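Local coordinates for hydrogenase expression/formation protein (HypB) (Archaeoglobus fulgidus, PDB 2WSM) that binds GTP and nickel and probably uses GTP hydrolysis in the maturation of nickel-containing hydrogenases, at residues 15-20 with 95-100; 61-66 with 110-115; 137-142 with 162-167. One frame throughout, in Å; residues are numbered along the deposited sequence.

Contact 1. Residues 15-20 with 95-100; sequences KRLAEK and DAHMIY
Ala18 and Ala96 are the nearest pair of CA atoms, 5.1 Å apart, between helix 15-20 and the short, weakly bonded helix 96-100. The two axes pass 8.9 Å apart, running in roughly the same direction and crossing at 40°. Small alanines suit this point: the methyl of Ala96 lies 3.5 Å from Ala18 N and also meets the CB of Leu17. Asp95, at the N-cap position, starts the second helix by accepting a bond from Met98 N on its OD1. The pair thus joins the N-terminal helix 12-28 to the short helix that precedes strand 111-118 of the P-loop NTPase fold, and Asn14 and Asn21 add polar ties by bonding Ala96 N and Ala96 O. Leu17, largely buried, is the forked wedge between two aromatic residues. Leu17 CD1 reaches the edge of the His97 ring, 3.5 Å from His97 CD2. With CG anti to the backbone N (chi1 168°), the Tyr100 ring is carried toward helix 15-20, where Leu17 CD2 stands over its centre in a CH-pi contact, 4.1 Å from the centroid. Lys20 bends late in its chain and lays CE obliquely beside the phenol end, 3.1 Å from Tyr100 OH; both residues are partly exposed.

Contact 2. Residues 61-66 with 110-115; sequences GAMLGD and DLLLIE
The carboxylate of Glu115 is the flat group of this contact, and it is gripped at both oxygens. Asp66 N donates to OE1 at 3.0 Å, approaching on the anti side and 17° out of the carboxylate plane, while OE2 is taken by Thr44 OG1. Leu64 CD2 lies over one face of the carboxylate, 4.1 Å from Glu115 OE1, while Asp66 CB approaches obliquely from the other side of the plane, 3.1 Å from that oxygen. With CG anti to the backbone N (chi1 -180°), the long glutamate side chain extends past Leu64 and carries its carboxylate to Asp66 N at the start of the following loop. Asp66 brings its own carboxylate to within 4.5 Å, OD1 to Glu115 OE1; Lys43 forms a salt bridge with that OD1, and Gly118 N binds the other oxygen of Asp66.

Behind these acids, strands 61-64 and 111-115 run side by side, 13° from parallel, joined by alternating bonds from Gly61 N to Leu111 O through to Glu115 N to Met63 O. Gly65 N adds a last, rather bent one, 2.8 Å to Glu115 O; a side chain on Gly65 would collide with that oxygen, so glycine suits the place. Gly61 likewise lets Leu112 CD1 settle 3.7 Å from its carbonyl carbon. On the same face Met63 CG packs 3.8 Å from Leu112 CD1, beside Ile114, and the bent end of the chain lays its terminal methyl against Ile99 of helix 96-100. This is the parallel core of a P-loop NTPase, and Glu115 with Gly118 fits the ExxG G3 motif of G3E GTPases.

Contact 3. Residues 137-142 with 162-167; sequences VSVTEG and NKVALA
Val139 is the bump of this contact, and the turn formed by residues 162-167 curls round it as the hollow. Its CG2 presses hard on the backbone, 3.1 Å from Lys163 O, and faces Ala167 N farther along the turn. CG1 lies 4.1 Å from Val164 CA and also looks toward the methyl of Ala167. A beta-branched residue suits the place: with CG1 beside the backbone N (chi1 -67°), the two methyls spread along the inner wall of the turn. Beyond it, Thr140 CG2 touches Leu166 CD1 loosely at the rim.

Two backbone bonds fix this fit: Asn162 N to Val137 O at 2.7 Å, and Val139 N to Asn162 O. They continue the parallel pairing of the neighbouring strands to where both segments leave the sheet, 137-142 straight into a 3-10 turn and 162-167 by way of Lys163. Over this junction Lys163 runs out extended, its methylenes alongside the hydroxyl of Ser138, CD 3.7 Å from OG. That hydroxyl shares a 2.7 Å hydrogen bond with Thr140 OG1, while Glu141 folds back so that its OE2 takes Ser138 N from above the carboxylate plane in a nearly straight bond (172°). Asn162 ND2 bonds Ser41 O and Lys163 NZ more weakly reaches Gly40 O, both in the presumed P-loop. This Asn-Lys pair corresponds in position to the G4 NKxD element of GTPases, though Ala165 stands where its Asp would be; a role near the guanine is only probable.

Contacts 1 and 2 touch, their centres 15 Å apart: Ile99 CG2 meets Met63 CE at 3.5 Å, so helix 96-100 is sandwiched between helix 12-28 and the sheet. Contact 3 lies across the molecule from contact 1, 33 Å between centres and about 20 Å between nearest atoms. Contacts 2 and 3 belong to one parallel sheet, with strand 31-37 running between their strand pairs; their centres are 23 Å apart and their nearest atoms about 10 Å. Both converge on the probable P-loop that follows that strand: contact 2 engages Lys43 and Thr44, contact 3 Gly40 and Ser41, so contact 2 probably lies by the phosphate side of the GTP site and contact 3 nearer the base.

Contact 1. Residues 15-20 with 95-100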
loop_
_atom_site.group_PDB
_atom_site.type_symbol
_atom_site.label_atom_id
_atom_site.label_comp_id
_atom_site.label_asym_id
_atom_site.label_seq_id
_atom_site.Cartn_x
_atom_site.Cartn_y
_atom_site.Cartn_z
ATOM N N LYS A 15 7.955 6.384 -12.513
ATOM C CA LYS A 15 8.851 5.515 -13.271
ATOM C C LYS A 15 9.967 6.313 -13.936
ATOM O O LYS A 15 11.133 5.894 -13.960
ATOM C CB LYS A 15 8.064 4.735 -14.324
ATOM C CG LYS A 15 6.982 3.857 -13.730
ATOM C CD LYS A 15 6.271 3.035 -14.790
ATOM C CE LYS A 15 5.253 2.094 -14.153
ATOM N NZ LYS A 15 4.537 1.265 -15.164
ATOM N N ARG A 16 9.591 7.469 -14.468
ATOM C CA ARG A 16 10.514 8.373 -15.130
ATOM C C ARG A 16 11.580 8.873 -14.152
ATOM O O ARG A 16 12.778 8.736 -14.398
ATOM C CB ARG A 16 9.715 9.540 -15.709
ATOM C CG ARG A 16 10.477 10.485 -16.605
ATOM C CD ARG A 16 9.574 11.652 -16.998
ATOM N NE ARG A 16 10.292 12.673 -17.755
ATOM C CZ ARG A 16 11.054 13.615 -17.207
ATOM N NH1 ARG A 16 11.204 13.672 -15.890
ATOM N NH2 ARG A 16 11.668 14.503 -17.980
ATOM N N LEU A 17 11.145 9.447 -13.035
ATOM C CA LEU A 17 12.082 9.915 -12.019
ATOM C C LEU A 17 12.861 8.752 -11.399
ATOM O O LEU A 17 14.034 8.893 -11.048
ATOM C CB LEU A 17 11.354 10.727 -10.945
ATOM C CG LEU A 17 10.658 11.993 -11.466
ATOM C CD1 LEU A 17 9.922 12.748 -10.357
ATOM C CD2 LEU A 17 11.662 12.911 -12.161
ATOM N N ALA A 18 12.217 7.596 -11.285
ATOM C CA ALA A 18 12.878 6.414 -10.735
ATOM C C ALA A 18 14.107 6.016 -11.550
ATOM O O ALA A 18 15.132 5.615 -10.994
ATOM C CB ALA A 18 11.909 5.257 -10.637
ATOM N N GLU A 19 13.994 6.126 -12.870
ATOM C CA GLU A 19 15.094 5.814 -13.772
ATOM C C GLU A 19 16.218 6.823 -13.593
ATOM O O GLU A 19 17.397 6.463 -13.626
ATOM C CB GLU A 19 14.613 5.824 -15.228
ATOM C CG GLU A 19 15.742 5.743 -16.262
ATOM C CD GLU A 19 15.290 6.113 -17.678
ATOM O OE1 GLU A 19 14.185 6.686 -17.840
ATOM O OE2 GLU A 19 16.051 5.838 -18.635
ATOM N N LYS A 20 15.852 8.087 -13.397
ATOM C CA LYS A 20 16.851 9.132 -13.184
ATOM C C LYS A 20 17.591 8.940 -11.861
ATOM O O LYS A 20 18.813 9.120 -11.788
ATOM C CB LYS A 20 16.213 10.522 -13.238
ATOM C CG LYS A 20 15.704 10.918 -14.612
ATOM C CD LYS A 20 14.664 12.019 -14.502
ATOM C CE LYS A 20 15.309 13.387 -14.345
ATOM N NZ LYS A 20 15.586 14.017 -15.670
ATOM N N ASP A 95 8.119 8.231 -2.807
ATOM C CA ASP A 95 8.129 8.062 -4.255
ATOM C C ASP A 95 9.413 8.657 -4.800
ATOM O O ASP A 95 10.127 9.351 -4.080
ATOM C CB ASP A 95 6.886 8.673 -4.926
ATOM C CG ASP A 95 6.704 10.149 -4.618
ATOM O OD1 ASP A 95 7.700 10.855 -4.344
ATOM O OD2 ASP A 95 5.543 10.607 -4.654
ATOM N N ALA A 96 9.710 8.369 -6.062
ATOM C CA ALA A 96 10.957 8.818 -6.667
ATOM C C ALA A 96 11.131 10.340 -6.582
ATOM O O ALA A 96 12.244 10.834 -6.421
ATOM C CB ALA A 96 11.052 8.333 -8.108
ATOM N N HIS A 97 10.028 11.074 -6.668
ATOM C CA HIS A 97 10.078 12.530 -6.596
ATOM C C HIS A 97 10.585 13.054 -5.260
ATOM O O HIS A 97 11.289 14.061 -5.216
ATOM C CB HIS A 97 8.715 13.158 -6.906
ATOM C CG HIS A 97 8.784 14.630 -7.166
ATOM N ND1 HIS A 97 8.814 15.566 -6.154
ATOM C CD2 HIS A 97 8.844 15.329 -8.326
ATOM C CE1 HIS A 97 8.884 16.778 -6.679
ATOM N NE2 HIS A 97 8.902 16.661 -7.995
ATOM N N MET A 98 10.225 12.379 -4.174
ATOM C CA MET A 98 10.624 12.821 -2.836
ATOM C C MET A 98 12.134 12.821 -2.618
ATOM O O MET A 98 12.637 13.542 -1.760
ATOM C CB MET A 98 9.978 11.952 -1.758
ATOM C CG MET A 98 8.528 12.249 -1.489
ATOM S SD MET A 98 7.879 11.047 -0.319
ATOM C CE MET A 98 6.110 11.287 -0.515
ATOM N N ILE A 99 12.861 12.001 -3.367
ATOM C CA ILE A 99 14.299 11.938 -3.174
ATOM C C ILE A 99 15.065 12.474 -4.370
ATOM O O ILE A 99 16.282 12.630 -4.315
ATOM C CB ILE A 99 14.785 10.499 -2.881
ATOM C CG1 ILE A 99 14.811 9.675 -4.164
ATOM C CG2 ILE A 99 13.938 9.848 -1.780
ATOM C CD1 ILE A 99 15.199 8.219 -3.939
ATOM N N TYR A 100 14.343 12.755 -5.443
ATOM C CA TYR A 100 14.953 13.121 -6.712
ATOM C C TYR A 100 15.944 14.274 -6.567
ATOM O O TYR A 100 17.035 14.218 -7.119
ATOM C CB TYR A 100 13.855 13.437 -7.729
ATOM C CG TYR A 100 14.328 14.101 -8.996
ATOM C CD1 TYR A 100 15.330 13.534 -9.771
ATOM C CD2 TYR A 100 13.744 15.284 -9.435
ATOM C CE1 TYR A 100 15.754 14.136 -10.933
ATOM C CE2 TYR A 100 14.160 15.895 -10.599
ATOM C CZ TYR A 100 15.164 15.317 -11.345
ATOM O OH TYR A 100 15.577 15.926 -12.505
#

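Contact 2. Residues 61-66 with 110-115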
loop_
_atom_site.group_PDB
_atom_site.type_symbol
_atom_site.label_atom_id
_atom_site.label_comp_id
_atom_site.label_asym_id
_atom_site.label_seq_id
_atom_site.Cartn_x
_atom_site.Cartn_y
_atom_site.Cartn_z
ATOM N N GLY A 61 24.903 7.338 4.069
ATOM C CA GLY A 61 23.890 8.370 4.146
ATOM C C GLY A 61 22.582 7.765 4.633
ATOM O O GLY A 61 22.327 6.573 4.446
ATOM N N ALA A 62 21.749 8.588 5.259
ATOM C CA ALA A 62 20.456 8.133 5.743
ATOM C C ALA A 62 19.342 9.107 5.376
ATOM O O ALA A 62 19.428 10.300 5.652
ATOM C CB ALA A 62 20.502 7.924 7.247
ATOM N N MET A 63 18.303 8.582 4.743
ATOM C CA MET A 63 17.095 9.341 4.459
ATOM C C MET A 63 15.944 8.742 5.257
ATOM O O MET A 63 15.520 7.611 5.006
ATOM C CB MET A 63 16.789 9.311 2.963
ATOM C CG MET A 63 17.912 9.905 2.113
ATOM S SD MET A 63 17.501 10.076 0.367
ATOM C CE MET A 63 16.172 11.272 0.461
ATOM N N LEU A 64 15.449 9.501 6.230
ATOM C CA LEU A 64 14.446 8.987 7.156
ATOM C C LEU A 64 13.044 9.440 6.787
ATOM O O LEU A 64 12.683 10.597 6.995
ATOM C CB LEU A 64 14.778 9.404 8.589
ATOM C CG LEU A 64 16.151 8.982 9.111
ATOM C CD1 LEU A 64 16.339 9.463 10.533
ATOM C CD2 LEU A 64 16.343 7.452 9.021
ATOM N N GLY A 65 12.258 8.510 6.256
ATOM C CA GLY A 65 10.898 8.780 5.835
ATOM C C GLY A 65 9.827 8.479 6.867
ATOM O O GLY A 65 8.652 8.738 6.623
ATOM N N ASP A 66 10.211 7.904 8.002
ATOM C CA ASP A 66 9.309 7.878 9.152
ATOM C C ASP A 66 9.671 9.054 10.044
ATOM O O ASP A 66 10.824 9.482 10.064
ATOM C CB ASP A 66 9.415 6.560 9.925
ATOM C CG ASP A 66 8.203 5.664 9.728
ATOM O OD1 ASP A 66 8.311 4.449 9.979
ATOM O OD2 ASP A 66 7.135 6.175 9.329
ATOM N N ASP A 110 28.840 5.695 -0.003
ATOM C CA ASP A 110 28.900 4.374 -0.614
ATOM C C ASP A 110 27.540 3.711 -0.494
ATOM O O ASP A 110 27.083 3.017 -1.398
ATOM C CB ASP A 110 29.946 3.503 0.089
ATOM C CG ASP A 110 31.301 4.172 0.164
ATOM O OD1 ASP A 110 31.650 4.912 -0.781
ATOM O OD2 ASP A 110 32.010 3.961 1.171
ATOM N N LEU A 111 26.893 3.944 0.637
ATOM C CA LEU A 111 25.655 3.264 0.966
ATOM C C LEU A 111 24.630 4.278 1.455
ATOM O O LEU A 111 24.892 5.027 2.398
ATOM C CB LEU A 111 25.926 2.213 2.046
ATOM C CG LEU A 111 24.743 1.423 2.611
ATOM C CD1 LEU A 111 24.190 0.475 1.561
ATOM C CD2 LEU A 111 25.172 0.663 3.862
ATOM N N LEU A 112 23.475 4.304 0.797
ATOM C CA LEU A 112 22.375 5.176 1.174
ATOM C C LEU A 112 21.193 4.376 1.721
ATOM O O LEU A 112 20.498 3.671 0.974
ATOM C CB LEU A 112 21.910 5.994 -0.028
ATOM C CG LEU A 112 20.737 6.940 0.237
ATOM C CD1 LEU A 112 21.110 7.979 1.279
ATOM C CD2 LEU A 112 20.309 7.609 -1.051
ATOM N N LEU A 113 20.971 4.488 3.024
ATOM C CA LEU A 113 19.881 3.776 3.682
ATOM C C LEU A 113 18.599 4.605 3.677
ATOM O O LEU A 113 18.530 5.672 4.286
ATOM C CB LEU A 113 20.289 3.389 5.103
ATOM C CG LEU A 113 21.526 2.484 5.109
ATOM C CD1 LEU A 113 22.061 2.239 6.521
ATOM C CD2 LEU A 113 21.240 1.174 4.400
ATOM N N ILE A 114 17.590 4.114 2.966
ATOM C CA ILE A 114 16.340 4.839 2.812
ATOM C C ILE A 114 15.205 4.190 3.599
ATOM O O ILE A 114 14.700 3.114 3.245
ATOM C CB ILE A 114 15.933 4.965 1.337
ATOM C CG1 ILE A 114 17.084 5.556 0.513
ATOM C CG2 ILE A 114 14.679 5.814 1.205
ATOM C CD1 ILE A 114 16.727 5.832 -0.942
ATOM N N GLU A 115 14.804 4.863 4.667
ATOM C CA GLU A 115 13.724 4.389 5.511
ATOM C C GLU A 115 12.361 4.845 4.988
ATOM O O GLU A 115 12.020 6.033 5.016
ATOM C CB GLU A 115 13.940 4.871 6.946
ATOM C CG GLU A 115 12.861 4.422 7.902
ATOM C CD GLU A 115 12.921 5.165 9.213
ATOM O OE1 GLU A 115 12.403 6.303 9.273
ATOM O OE2 GLU A 115 13.490 4.616 10.178
#

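Contact 3. Residues 137-142 with 162-167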
loop_
_atom_site.group_PDB
_atom_site.type_symbol
_atom_site.label_atom_id
_atom_site.label_comp_id
_atom_site.label_asym_id
_atom_site.label_seq_id
_atom_site.Cartn_x
_atom_site.Cartn_y
_atom_site.Cartn_z
ATOM N N VAL A 137 9.852 -6.870 9.585
ATOM C CA VAL A 137 8.689 -7.074 10.431
ATOM C C VAL A 137 9.112 -7.554 11.822
ATOM O O VAL A 137 10.027 -8.370 11.968
ATOM C CB VAL A 137 7.684 -8.063 9.794
ATOM C CG1 VAL A 137 8.244 -9.484 9.796
ATOM C CG2 VAL A 137 6.361 -8.008 10.519
ATOM N N SER A 138 8.454 -7.028 12.841
ATOM C CA SER A 138 8.724 -7.438 14.211
ATOM C C SER A 138 7.718 -8.514 14.627
ATOM O O SER A 138 6.581 -8.511 14.150
ATOM C CB SER A 138 8.659 -6.224 15.147
ATOM O OG SER A 138 8.281 -6.597 16.461
ATOM N N VAL A 139 8.139 -9.433 15.500
ATOM C CA VAL A 139 7.257 -10.512 15.954
ATOM C C VAL A 139 6.086 -9.979 16.762
ATOM O O VAL A 139 5.073 -10.653 16.906
ATOM C CB VAL A 139 7.985 -11.597 16.800
ATOM C CG1 VAL A 139 8.988 -12.368 15.954
ATOM C CG2 VAL A 139 8.629 -10.987 18.045
ATOM N N THR A 140 6.230 -8.768 17.284
ATOM C CA THR A 140 5.178 -8.146 18.082
ATOM C C THR A 140 4.005 -7.717 17.220
ATOM O O THR A 140 2.969 -7.302 17.736
ATOM C CB THR A 140 5.707 -6.924 18.863
ATOM O OG1 THR A 140 6.119 -5.909 17.941
ATOM C CG2 THR A 140 6.902 -7.317 19.718
ATOM N N GLU A 141 4.162 -7.823 15.904
ATOM C CA GLU A 141 3.101 -7.429 14.978
ATOM C C GLU A 141 2.109 -8.566 14.737
ATOM O O GLU A 141 1.071 -8.372 14.107
ATOM C CB GLU A 141 3.697 -6.953 13.650
ATOM C CG GLU A 141 4.467 -5.648 13.757
ATOM C CD GLU A 141 5.258 -5.325 12.501
ATOM O OE1 GLU A 141 4.646 -5.223 11.414
ATOM O OE2 GLU A 141 6.492 -5.166 12.608
ATOM N N GLY A 142 2.426 -9.748 15.249
ATOM C CA GLY A 142 1.611 -10.920 14.984
ATOM C C GLY A 142 2.247 -11.790 13.917
ATOM O O GLY A 142 2.774 -11.282 12.927
ATOM N N ASN A 162 12.105 -9.620 13.086
ATOM C CA ASN A 162 12.791 -8.786 14.053
ATOM C C ASN A 162 12.305 -8.996 15.478
ATOM O O ASN A 162 11.183 -9.456 15.705
ATOM C CB ASN A 162 12.600 -7.308 13.659
ATOM C CG ASN A 162 13.575 -6.385 14.360
ATOM O OD1 ASN A 162 14.655 -6.800 14.763
ATOM N ND2 ASN A 162 13.197 -5.122 14.507
ATOM N N LYS A 163 13.161 -8.636 16.433
ATOM C CA LYS A 163 12.848 -8.752 17.851
ATOM C C LYS A 163 12.411 -10.173 18.201
ATOM O O LYS A 163 11.487 -10.371 18.991
ATOM C CB LYS A 163 11.762 -7.740 18.250
ATOM C CG LYS A 163 12.142 -6.282 18.015
ATOM C CD LYS A 163 11.058 -5.316 18.506
ATOM C CE LYS A 163 11.146 -3.974 17.776
ATOM N NZ LYS A 163 10.480 -2.840 18.497
ATOM N N VAL A 164 13.075 -11.164 17.612
ATOM C CA VAL A 164 12.677 -12.560 17.814
ATOM C C VAL A 164 12.776 -13.033 19.274
ATOM O O VAL A 164 12.010 -13.901 19.701
ATOM C CB VAL A 164 13.458 -13.534 16.900
ATOM C CG1 VAL A 164 13.272 -13.157 15.438
ATOM C CG2 VAL A 164 14.934 -13.560 17.275
ATOM N N ALA A 165 13.706 -12.468 20.040
ATOM C CA ALA A 165 13.852 -12.857 21.444
ATOM C C ALA A 165 12.618 -12.500 22.275
ATOM O O ALA A 165 12.529 -12.862 23.447
ATOM C CB ALA A 165 15.113 -12.249 22.057
ATOM N N LEU A 166 11.672 -11.791 21.670
ATOM C CA LEU A 166 10.395 -11.509 22.319
ATOM C C LEU A 166 9.300 -12.447 21.810
ATOM O O LEU A 166 8.155 -12.373 22.256
ATOM C CB LEU A 166 9.979 -10.053 22.093
ATOM C CG LEU A 166 10.919 -8.981 22.653
ATOM C CD1 LEU A 166 10.319 -7.595 22.486
ATOM C CD2 LEU A 166 11.237 -9.252 24.115
ATOM N N ALA A 167 9.659 -13.328 20.877
ATOM C CA ALA A 167 8.694 -14.224 20.237
ATOM C C ALA A 167 7.814 -14.946 21.249
ATOM O O ALA A 167 6.594 -14.772 21.271
ATOM C CB ALA A 167 9.407 -15.236 19.357
#